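Local structure of cadherin-related family member 2 (Mus musculus, 5CYX) at residues T40-F51 against V71-S81; E294-T303 against A314-T325. The protein probably forms calcium-dependent heterophilic adhesion complexes with CDHR5 between neighbouring microvilli of the epithelial brush border, and is represented here by its first three extracellular cadherin repeats. One frame throughout, in Å; residues are numbered along the deposited sequence.

Contact 1 of 2, residues T40-F51 against V71-S81; sequences TYGISGPNASYF and VPFFKITISTS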
loop_
_atom_site.group_PDB
_atom_site.type_symbol
_atom_site.label_atom_id
_atom_site.label_comp_id
_atom_site.label_asym_id
_atom_site.label_seq_id
_atom_site.Cartn_x
_atom_site.Cartn_y
_atom_site.Cartn_z
ATOM N N THR A 40 -63.338 -12.564 -11.218
ATOM C CA THR A 40 -62.160 -13.419 -11.177
ATOM C C THR A 40 -60.899 -12.791 -11.791
ATOM O O THR A 40 -60.972 -12.017 -12.744
ATOM C CB THR A 40 -62.414 -14.759 -11.892
ATOM O OG1 THR A 40 -62.636 -14.511 -13.281
ATOM C CG2 THR A 40 -63.615 -15.493 -11.299
ATOM N N TYR A 41 -59.750 -13.190 -11.257
ATOM C CA TYR A 41 -58.434 -12.674 -11.654
ATOM C C TYR A 41 -57.596 -13.740 -12.331
ATOM O O TYR A 41 -57.756 -14.915 -12.045
ATOM C CB TYR A 41 -57.633 -12.235 -10.425
ATOM C CG TYR A 41 -58.360 -11.329 -9.504
ATOM C CD1 TYR A 41 -58.278 -9.942 -9.658
ATOM C CD2 TYR A 41 -59.118 -11.839 -8.450
ATOM C CE1 TYR A 41 -58.942 -9.091 -8.789
ATOM C CE2 TYR A 41 -59.786 -10.984 -7.575
ATOM C CZ TYR A 41 -59.693 -9.615 -7.761
ATOM O OH TYR A 41 -60.346 -8.752 -6.918
ATOM N N GLY A 42 -56.667 -13.310 -13.177
ATOM C CA GLY A 42 -55.683 -14.216 -13.780
ATOM C C GLY A 42 -54.376 -13.512 -14.081
ATOM O O GLY A 42 -54.300 -12.278 -14.062
ATOM N N ILE A 43 -53.341 -14.306 -14.316
ATOM C CA ILE A 43 -52.055 -13.807 -14.786
ATOM C C ILE A 43 -51.702 -14.579 -16.051
ATOM O O ILE A 43 -51.841 -15.791 -16.083
ATOM C CB ILE A 43 -50.976 -13.871 -13.676
ATOM C CG1 ILE A 43 -51.226 -12.693 -12.719
ATOM C CG2 ILE A 43 -49.559 -13.728 -14.231
ATOM C CD1 ILE A 43 -50.411 -12.679 -11.439
ATOM N N SER A 44 -51.302 -13.856 -17.095
ATOM C CA SER A 44 -50.993 -14.450 -18.412
ATOM C C SER A 44 -49.758 -13.793 -19.038
ATOM O O SER A 44 -49.201 -12.807 -18.503
ATOM C CB SER A 44 -52.188 -14.305 -19.368
ATOM O OG SER A 44 -52.434 -12.925 -19.631
ATOM N N GLY A 45 -49.337 -14.360 -20.168
ATOM C CA GLY A 45 -48.202 -13.841 -20.939
ATOM C C GLY A 45 -47.003 -14.714 -20.679
ATOM O O GLY A 45 -47.092 -15.678 -19.912
ATOM N N PRO A 46 -45.867 -14.387 -21.304
ATOM C CA PRO A 46 -44.716 -15.303 -21.285
ATOM C C PRO A 46 -44.125 -15.571 -19.885
ATOM O O PRO A 46 -43.575 -16.644 -19.659
ATOM C CB PRO A 46 -43.697 -14.604 -22.194
ATOM C CG PRO A 46 -44.084 -13.155 -22.157
ATOM C CD PRO A 46 -45.580 -13.168 -22.080
ATOM N N ASN A 47 -44.270 -14.622 -18.956
ATOM C CA ASN A 47 -43.803 -14.816 -17.580
ATOM C C ASN A 47 -44.856 -15.292 -16.580
ATOM O O ASN A 47 -44.629 -15.216 -15.374
ATOM C CB ASN A 47 -43.225 -13.490 -17.101
ATOM C CG ASN A 47 -42.105 -13.012 -17.985
ATOM O OD1 ASN A 47 -41.188 -13.760 -18.272
ATOM N ND2 ASN A 47 -42.167 -11.759 -18.409
ATOM N N ALA A 48 -45.999 -15.784 -17.061
ATOM C CA ALA A 48 -47.080 -16.287 -16.184
ATOM C C ALA A 48 -46.639 -17.306 -15.154
ATOM O O ALA A 48 -47.221 -17.360 -14.078
ATOM C CB ALA A 48 -48.221 -16.905 -17.005
ATOM N N SER A 49 -45.616 -18.090 -15.451
ATOM C CA SER A 49 -45.231 -19.214 -14.580
ATOM C C SER A 49 -44.483 -18.791 -13.318
ATOM O O SER A 49 -44.242 -19.598 -12.452
ATOM C CB SER A 49 -44.379 -20.224 -15.357
ATOM O OG SER A 49 -43.171 -19.614 -15.772
ATOM N N TYR A 50 -44.098 -17.525 -13.217
ATOM C CA TYR A 50 -43.573 -17.010 -11.980
ATOM C C TYR A 50 -44.619 -16.934 -10.882
ATOM O O TYR A 50 -44.252 -16.861 -9.700
ATOM C CB TYR A 50 -42.991 -15.590 -12.171
ATOM C CG TYR A 50 -41.603 -15.575 -12.716
ATOM C CD1 TYR A 50 -40.518 -15.846 -11.898
ATOM C CD2 TYR A 50 -41.366 -15.305 -14.054
ATOM C CE1 TYR A 50 -39.218 -15.831 -12.392
ATOM C CE2 TYR A 50 -40.076 -15.287 -14.561
ATOM C CZ TYR A 50 -39.004 -15.539 -13.719
ATOM O OH TYR A 50 -37.722 -15.483 -14.214
ATOM N N PHE A 51 -45.902 -16.897 -11.245
ATOM C CA PHE A 51 -46.956 -16.782 -10.245
ATOM C C PHE A 51 -48.055 -17.806 -10.378
ATOM O O PHE A 51 -48.247 -18.390 -11.431
ATOM C CB PHE A 51 -47.548 -15.411 -10.300
ATOM C CG PHE A 51 -46.528 -14.319 -10.103
ATOM C CD1 PHE A 51 -45.953 -14.117 -8.857
ATOM C CD2 PHE A 51 -46.102 -13.532 -11.182
ATOM C CE1 PHE A 51 -44.999 -13.116 -8.662
ATOM C CE2 PHE A 51 -45.145 -12.546 -11.005
ATOM C CZ PHE A 51 -44.594 -12.327 -9.730
ATOM N N VAL A 71 -32.669 -12.524 -14.053
ATOM C CA VAL A 71 -33.851 -11.799 -14.505
ATOM C C VAL A 71 -34.171 -10.670 -13.502
ATOM O O VAL A 71 -34.962 -10.826 -12.575
ATOM C CB VAL A 71 -35.058 -12.712 -14.749
ATOM C CG1 VAL A 71 -36.193 -11.892 -15.355
ATOM C CG2 VAL A 71 -34.704 -13.862 -15.727
ATOM N N PRO A 72 -33.526 -9.526 -13.690
ATOM C CA PRO A 72 -33.688 -8.389 -12.793
ATOM C C PRO A 72 -35.082 -7.707 -12.790
ATOM O O PRO A 72 -35.478 -7.107 -11.758
ATOM C CB PRO A 72 -32.588 -7.422 -13.244
ATOM C CG PRO A 72 -32.260 -7.810 -14.631
ATOM C CD PRO A 72 -32.515 -9.284 -14.734
ATOM N N PHE A 73 -35.795 -7.799 -13.915
ATOM C CA PHE A 73 -37.157 -7.302 -14.037
ATOM C C PHE A 73 -37.862 -8.086 -15.112
ATOM O O PHE A 73 -37.213 -8.700 -15.950
ATOM C CB PHE A 73 -37.179 -5.763 -14.322
ATOM C CG PHE A 73 -36.527 -5.373 -15.623
ATOM C CD1 PHE A 73 -35.156 -5.131 -15.686
ATOM C CD2 PHE A 73 -37.274 -5.293 -16.798
ATOM C CE1 PHE A 73 -34.529 -4.805 -16.905
ATOM C CE2 PHE A 73 -36.662 -4.976 -18.033
ATOM C CZ PHE A 73 -35.283 -4.751 -18.089
ATOM N N PHE A 74 -39.183 -8.094 -15.092
ATOM C CA PHE A 74 -39.958 -8.686 -16.177
ATOM C C PHE A 74 -41.404 -8.201 -16.099
ATOM O O PHE A 74 -41.817 -7.679 -15.078
ATOM C CB PHE A 74 -39.882 -10.218 -16.141
ATOM C CG PHE A 74 -40.403 -10.815 -14.859
ATOM C CD1 PHE A 74 -39.563 -10.993 -13.764
ATOM C CD2 PHE A 74 -41.728 -11.177 -14.736
ATOM C CE1 PHE A 74 -40.043 -11.527 -12.573
ATOM C CE2 PHE A 74 -42.212 -11.734 -13.549
ATOM C CZ PHE A 74 -41.369 -11.892 -12.462
ATOM N N LYS A 75 -42.142 -8.323 -17.192
ATOM C CA LYS A 75 -43.561 -7.937 -17.269
ATOM C C LYS A 75 -44.520 -9.118 -17.080
ATOM O O LYS A 75 -44.253 -10.261 -17.529
ATOM C CB LYS A 75 -43.910 -7.365 -18.655
ATOM C CG LYS A 75 -43.358 -6.010 -18.905
ATOM C CD LYS A 75 -43.746 -5.477 -20.299
ATOM C CE LYS A 75 -42.927 -4.214 -20.614
ATOM N NZ LYS A 75 -42.680 -3.341 -19.404
ATOM N N ILE A 76 -45.682 -8.799 -16.532
ATOM C CA ILE A 76 -46.782 -9.752 -16.488
ATOM C C ILE A 76 -48.047 -9.084 -16.987
ATOM O O ILE A 76 -48.157 -7.885 -16.965
ATOM C CB ILE A 76 -47.013 -10.318 -15.065
ATOM C CG1 ILE A 76 -47.120 -9.184 -14.041
ATOM C CG2 ILE A 76 -45.881 -11.242 -14.707
ATOM C CD1 ILE A 76 -47.530 -9.627 -12.641
ATOM N N THR A 77 -48.988 -9.884 -17.444
ATOM C CA THR A 77 -50.310 -9.397 -17.782
ATOM C C THR A 77 -51.283 -9.923 -16.708
ATOM O O THR A 77 -51.380 -11.143 -16.473
ATOM C CB THR A 77 -50.712 -9.827 -19.224
ATOM O OG1 THR A 77 -49.773 -9.264 -20.158
ATOM C CG2 THR A 77 -52.099 -9.339 -19.584
ATOM N N ILE A 78 -51.969 -8.998 -16.069
ATOM C CA ILE A 78 -53.020 -9.291 -15.138
ATOM C C ILE A 78 -54.366 -9.052 -15.810
ATOM O O ILE A 78 -54.547 -8.073 -16.531
ATOM C CB ILE A 78 -52.895 -8.400 -13.883
ATOM C CG1 ILE A 78 -51.605 -8.753 -13.132
ATOM C CG2 ILE A 78 -54.099 -8.615 -12.963
ATOM C CD1 ILE A 78 -51.106 -7.643 -12.245
ATOM N N SER A 79 -55.321 -9.923 -15.512
ATOM C CA SER A 79 -56.655 -9.875 -16.095
ATOM C C SER A 79 -57.718 -9.966 -15.012
ATOM O O SER A 79 -57.525 -10.638 -13.993
ATOM C CB SER A 79 -56.810 -11.030 -17.051
ATOM O OG SER A 79 -56.714 -12.258 -16.335
ATOM N N THR A 80 -58.820 -9.256 -15.215
ATOM C CA THR A 80 -60.021 -9.377 -14.381
ATOM C C THR A 80 -61.174 -9.650 -15.320
ATOM O O THR A 80 -61.214 -9.101 -16.425
ATOM C CB THR A 80 -60.401 -8.059 -13.676
ATOM O OG1 THR A 80 -60.298 -6.998 -14.640
ATOM C CG2 THR A 80 -59.559 -7.785 -12.414
ATOM N N SER A 81 -62.115 -10.464 -14.867
ATOM C CA SER A 81 -63.287 -10.819 -15.645
ATOM C C SER A 81 -64.533 -10.768 -14.767
ATOM O O SER A 81 -64.530 -11.249 -13.638
ATOM C CB SER A 81 -63.146 -12.221 -16.242
ATOM O OG SER A 81 -64.345 -12.583 -16.902
HETATM O O HOH W 1 -40.538 -9.184 -19.804
#
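Tyr50 and Phe74 lie almost flat on one another in an offset stack, ring centroids 4.3 Å apart and planes 19° from parallel, with Phe74 CZ 3.7 Å from Tyr50 CG. With CG between the backbone N and the carbonyl carbon (chi1 60°), Phe74 brings its ring up to Tyr50. The rim of the Phe74 ring, at CE2, meets Phe51 CE2, and Phe51 in turn takes the CG2 methyl of Ile76 at its own edge, in plane. Aromatic residues suit this spot, where a turn folds over the start of a strand. Asn47, within that turn, reaches back to the strand: its ND2 gives a nearly straight bond of 2.7 Å to Lys75 O (174° at the hydrogen), in the carbonyl plane and on a lone pair, beyond the strand pairing that stops at Ser44. Before the turn the pairing is regular antiparallel, Ile43 CG1 lying alongside Ile78 CG1 at 4.0 Å, while side-chain-less Gly42 leaves room for Ser79 OG, which bonds weakly to Gly42 O. Strand 73-81 is flanked on its other side by strand 86-96, Phe74 touching Val93 and Ile76 touching Met91, and strands 25-30 and 59-62 pack against Ile78 and Ile43 respectively.

Contact 2 of 2, residues E294-T303 against A314-T325; sequences EEVQIQVTAT and AKASMWVTIRVT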
loop_
_atom_site.group_PDB
_atom_site.type_symbol
_atom_site.label_atom_id
_atom_site.label_comp_id
_atom_site.label_asym_id
_atom_site.label_seq_id
_atom_site.Cartn_x
_atom_site.Cartn_y
_atom_site.Cartn_z
ATOM N N GLU A 294 58.754 -21.229 19.162
ATOM C CA GLU A 294 58.893 -22.202 18.064
ATOM C C GLU A 294 57.639 -22.295 17.176
ATOM O O GLU A 294 57.271 -23.374 16.700
ATOM C CB GLU A 294 59.299 -23.580 18.609
ATOM C CG GLU A 294 60.540 -23.552 19.506
ATOM C CD GLU A 294 61.578 -24.608 19.140
ATOM O OE1 GLU A 294 61.205 -25.780 18.897
ATOM O OE2 GLU A 294 62.782 -24.261 19.091
ATOM N N GLU A 295 57.010 -21.141 16.946
ATOM C CA GLU A 295 55.678 -21.063 16.350
ATOM C C GLU A 295 55.549 -19.981 15.286
ATOM O O GLU A 295 56.038 -18.855 15.462
ATOM C CB GLU A 295 54.636 -20.783 17.426
ATOM C CG GLU A 295 54.034 -22.032 18.044
ATOM C CD GLU A 295 53.017 -21.709 19.127
ATOM O OE1 GLU A 295 52.617 -20.533 19.245
ATOM O OE2 GLU A 295 52.613 -22.634 19.865
ATOM N N VAL A 296 54.847 -20.336 14.207
ATOM C CA VAL A 296 54.439 -19.392 13.189
ATOM C C VAL A 296 52.932 -19.171 13.271
ATOM O O VAL A 296 52.163 -20.131 13.368
ATOM C CB VAL A 296 54.778 -19.927 11.796
ATOM C CG1 VAL A 296 54.663 -18.819 10.775
ATOM C CG2 VAL A 296 56.193 -20.499 11.775
ATOM N N GLN A 297 52.520 -17.903 13.223
ATOM C CA GLN A 297 51.113 -17.534 13.103
ATOM C C GLN A 297 50.828 -17.094 11.660
ATOM O O GLN A 297 51.605 -16.339 11.067
ATOM C CB GLN A 297 50.742 -16.432 14.104
ATOM C CG GLN A 297 50.719 -16.902 15.568
ATOM C CD GLN A 297 49.833 -16.047 16.449
ATOM O OE1 GLN A 297 50.195 -15.690 17.584
ATOM N NE2 GLN A 297 48.655 -15.715 15.942
ATOM N N ILE A 298 49.707 -17.569 11.116
ATOM C CA ILE A 298 49.356 -17.418 9.677
ATOM C C ILE A 298 47.905 -16.985 9.539
ATOM O O ILE A 298 47.032 -17.619 10.133
ATOM C CB ILE A 298 49.637 -18.747 8.923
ATOM C CG1 ILE A 298 50.795 -18.560 7.973
ATOM C CG2 ILE A 298 48.475 -19.286 8.105
ATOM C CD1 ILE A 298 52.125 -18.659 8.656
ATOM N N GLN A 299 47.657 -15.901 8.795
ATOM C CA GLN A 299 46.299 -15.468 8.483
ATOM C C GLN A 299 45.809 -16.090 7.154
ATOM O O GLN A 299 46.404 -15.863 6.106
ATOM C CB GLN A 299 46.218 -13.953 8.379
ATOM C CG GLN A 299 44.784 -13.431 8.422
ATOM C CD GLN A 299 44.716 -11.941 8.195
ATOM O OE1 GLN A 299 45.323 -11.430 7.258
ATOM N NE2 GLN A 299 43.990 -11.232 9.054
ATOM N N VAL A 300 44.707 -16.835 7.238
ATOM C CA VAL A 300 44.034 -17.433 6.116
ATOM C C VAL A 300 42.731 -16.679 5.828
ATOM O O VAL A 300 41.904 -16.423 6.728
ATOM C CB VAL A 300 43.760 -18.930 6.367
ATOM C CG1 VAL A 300 42.886 -19.521 5.270
ATOM C CG2 VAL A 300 45.072 -19.690 6.440
ATOM N N THR A 301 42.567 -16.355 4.548
ATOM C CA THR A 301 41.402 -15.653 4.044
ATOM C C THR A 301 40.681 -16.622 3.123
ATOM O O THR A 301 41.314 -17.234 2.281
ATOM C CB THR A 301 41.822 -14.393 3.264
ATOM O OG1 THR A 301 42.441 -13.479 4.172
ATOM C CG2 THR A 301 40.643 -13.714 2.607
ATOM N N ALA A 302 39.378 -16.786 3.349
ATOM C CA ALA A 302 38.500 -17.599 2.534
ATOM C C ALA A 302 37.625 -16.649 1.752
ATOM O O ALA A 302 37.079 -15.725 2.309
ATOM C CB ALA A 302 37.644 -18.496 3.417
ATOM N N THR A 303 37.473 -16.906 0.462
ATOM C CA THR A 303 36.726 -16.045 -0.448
ATOM C C THR A 303 35.816 -16.940 -1.296
ATOM O O THR A 303 36.274 -17.930 -1.882
ATOM C CB THR A 303 37.686 -15.278 -1.385
ATOM O OG1 THR A 303 38.706 -14.629 -0.619
ATOM C CG2 THR A 303 36.961 -14.253 -2.195
ATOM N N ALA A 314 32.899 -11.906 -1.029
ATOM C CA ALA A 314 32.376 -12.446 0.205
ATOM C C ALA A 314 33.520 -13.237 0.792
ATOM O O ALA A 314 33.911 -14.277 0.233
ATOM C CB ALA A 314 31.179 -13.339 -0.080
ATOM N N LYS A 315 34.049 -12.727 1.905
ATOM C CA LYS A 315 35.296 -13.191 2.510
ATOM C C LYS A 315 35.173 -13.358 4.001
ATOM O O LYS A 315 34.316 -12.761 4.631
ATOM C CB LYS A 315 36.415 -12.167 2.311
ATOM C CG LYS A 315 36.761 -11.827 0.862
ATOM C CD LYS A 315 37.915 -10.826 0.812
ATOM C CE LYS A 315 37.455 -9.433 1.216
ATOM N NZ LYS A 315 38.621 -8.535 1.422
ATOM N N ALA A 316 36.092 -14.122 4.558
ATOM C CA ALA A 316 36.310 -14.176 6.007
ATOM C C ALA A 316 37.752 -14.551 6.227
ATOM O O ALA A 316 38.395 -15.134 5.336
ATOM C CB ALA A 316 35.392 -15.187 6.668
ATOM N N SER A 317 38.270 -14.208 7.401
ATOM C CA SER A 317 39.667 -14.447 7.700
ATOM C C SER A 317 39.896 -14.947 9.111
ATOM O O SER A 317 39.080 -14.730 9.997
ATOM C CB SER A 317 40.480 -13.177 7.462
ATOM O OG SER A 317 40.048 -12.157 8.329
ATOM N N MET A 318 41.011 -15.642 9.300
ATOM C CA MET A 318 41.456 -15.983 10.638
ATOM C C MET A 318 42.884 -16.434 10.625
ATOM O O MET A 318 43.441 -16.739 9.561
ATOM C CB MET A 318 40.609 -17.090 11.255
ATOM C CG MET A 318 40.777 -18.444 10.575
ATOM S SD MET A 318 39.519 -19.461 11.357
ATOM C CE MET A 318 40.263 -21.038 11.214
ATOM N N TRP A 319 43.420 -16.487 11.848
ATOM C CA TRP A 319 44.793 -16.828 12.156
ATOM C C TRP A 319 44.904 -18.285 12.570
ATOM O O TRP A 319 44.029 -18.806 13.267
ATOM C CB TRP A 319 45.309 -15.942 13.315
ATOM C CG TRP A 319 45.501 -14.556 12.871
ATOM C CD1 TRP A 319 44.577 -13.569 12.887
ATOM C CD2 TRP A 319 46.679 -14.000 12.278
ATOM N NE1 TRP A 319 45.101 -12.418 12.352
ATOM C CE2 TRP A 319 46.395 -12.651 11.976
ATOM C CE3 TRP A 319 47.951 -14.514 11.967
ATOM C CZ2 TRP A 319 47.329 -11.795 11.391
ATOM C CZ3 TRP A 319 48.892 -13.661 11.382
ATOM C CH2 TRP A 319 48.568 -12.307 11.108
ATOM N N VAL A 320 46.019 -18.891 12.194
ATOM C CA VAL A 320 46.323 -20.292 12.440
ATOM C C VAL A 320 47.721 -20.353 13.040
ATOM O O VAL A 320 48.646 -19.694 12.528
ATOM C CB VAL A 320 46.376 -21.104 11.106
ATOM C CG1 VAL A 320 46.846 -22.542 11.350
ATOM C CG2 VAL A 320 45.029 -21.085 10.399
ATOM N N THR A 321 47.886 -21.179 14.078
ATOM C CA THR A 321 49.198 -21.386 14.686
ATOM C C THR A 321 49.821 -22.717 14.283
ATOM O O THR A 321 49.163 -23.767 14.301
ATOM C CB THR A 321 49.101 -21.288 16.213
ATOM O OG1 THR A 321 48.629 -19.988 16.534
ATOM C CG2 THR A 321 50.460 -21.480 16.848
ATOM N N ILE A 322 51.104 -22.668 13.944
ATOM C CA ILE A 322 51.826 -23.844 13.443
ATOM C C ILE A 322 53.148 -24.037 14.187
ATOM O O ILE A 322 54.001 -23.140 14.196
ATOM C CB ILE A 322 52.129 -23.725 11.939
ATOM C CG1 ILE A 322 50.819 -23.612 11.152
ATOM C CG2 ILE A 322 52.950 -24.930 11.471
ATOM C CD1 ILE A 322 51.015 -23.476 9.644
ATOM N N ARG A 323 53.326 -25.234 14.740
ATOM C CA ARG A 323 54.465 -25.547 15.611
ATOM C C ARG A 323 55.557 -26.165 14.755
ATOM O O ARG A 323 55.320 -27.191 14.126
ATOM C CB ARG A 323 54.045 -26.528 16.725
ATOM C CG ARG A 323 52.774 -26.114 17.469
ATOM C CD ARG A 323 52.214 -27.161 18.437
ATOM N NE ARG A 323 50.750 -27.210 18.302
ATOM C CZ ARG A 323 50.041 -28.131 17.635
ATOM N NH1 ARG A 323 50.616 -29.175 17.042
ATOM N NH2 ARG A 323 48.716 -28.022 17.576
ATOM N N VAL A 324 56.739 -25.539 14.730
ATOM C CA VAL A 324 57.906 -26.074 14.008
ATOM C C VAL A 324 58.650 -27.112 14.888
ATOM O O VAL A 324 59.415 -26.744 15.773
ATOM C CB VAL A 324 58.854 -24.961 13.481
ATOM C CG1 VAL A 324 59.947 -25.555 12.597
ATOM C CG2 VAL A 324 58.073 -23.932 12.672
ATOM N N THR A 325 58.365 -28.392 14.608
ATOM C CA THR A 325 58.872 -29.606 15.269
ATOM C C THR A 325 58.195 -29.825 16.608
ATOM O O THR A 325 57.160 -30.482 16.676
ATOM C CB THR A 325 60.402 -29.664 15.453
ATOM O OG1 THR A 325 60.844 -28.689 16.409
ATOM C CG2 THR A 325 61.103 -29.463 14.154
#
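Trp319 lays its indole over Gln299, its partner in a non-hydrogen-bonded antiparallel pair whose CA atoms are only 4.2 Å apart. From the backbone, Trp319 CB passes 4.0 Å from Ile298 O. With CG anti to the carbonyl carbon (chi1 -71°) and the ring turned across that bond (chi2 89°), the indole swings over the neighbouring strand. CD2, CE2, CZ2 and CH2 all rest on Gln299 CB, which sits 3.7 Å from the centroid of the six-membered ring and just 5° off its normal, a CH-pi contact over the centre of the face. Farther round, CE3 comes within 3.5 Å of Gln299 N, CZ3 approaches Gln297 O near the ring plane, and NE1 ends beside Gln299 NE2 without a bond. Glutamine suits this place: its methylenes offer C-H groups to the indole, while its polar end goes on past the ring, OE1 bonding Ser262 OG on strand 257-264. On the same face, the methyl CG2 of Thr321 packs 3.4 Å from Glu295 OE1.

The opposite face is apolar. Val296 CG2 meets Val324 CG2 at 4.0 Å, and Ile298 CG2 leans on Val320 CB. Such beta-branched side chains favour extended backbone; Val296 and Ile298 pack on Phe270 and Val300 on Ile272, both of strand 270-272 in the facing sheet. A ladder of backbone bonds, from Val324 N to Glu294 O at one end to Ala316 with Ala302 at the other, makes this the long, twisted hairpin of the last two strands of a cadherin repeat, in its Greek-key beta sandwich.

From the N terminus, the chain first reaches contact 1, which brings 40-51 back against 71-81 and closes a loop of 19 residues carrying strands 51-53 (its start already in the contact) and 59-62. The last strand of the first repeat, the whole second repeat and most of the third follow before contact 2 closes a shorter, ten-residue connection between 294-303 and 314-325. The two loops therefore come in series, neither nested nor crossed. The centres of contact 1 and contact 2 are about 99 Å apart, on opposite sides of the chain's centre, with calcium-bearing junctions between the repeats. Contact 1 joins an outermost strand of the first repeat's sheet to an inner one, whereas contact 2 joins the two inner strands of the equivalent sheet in the third.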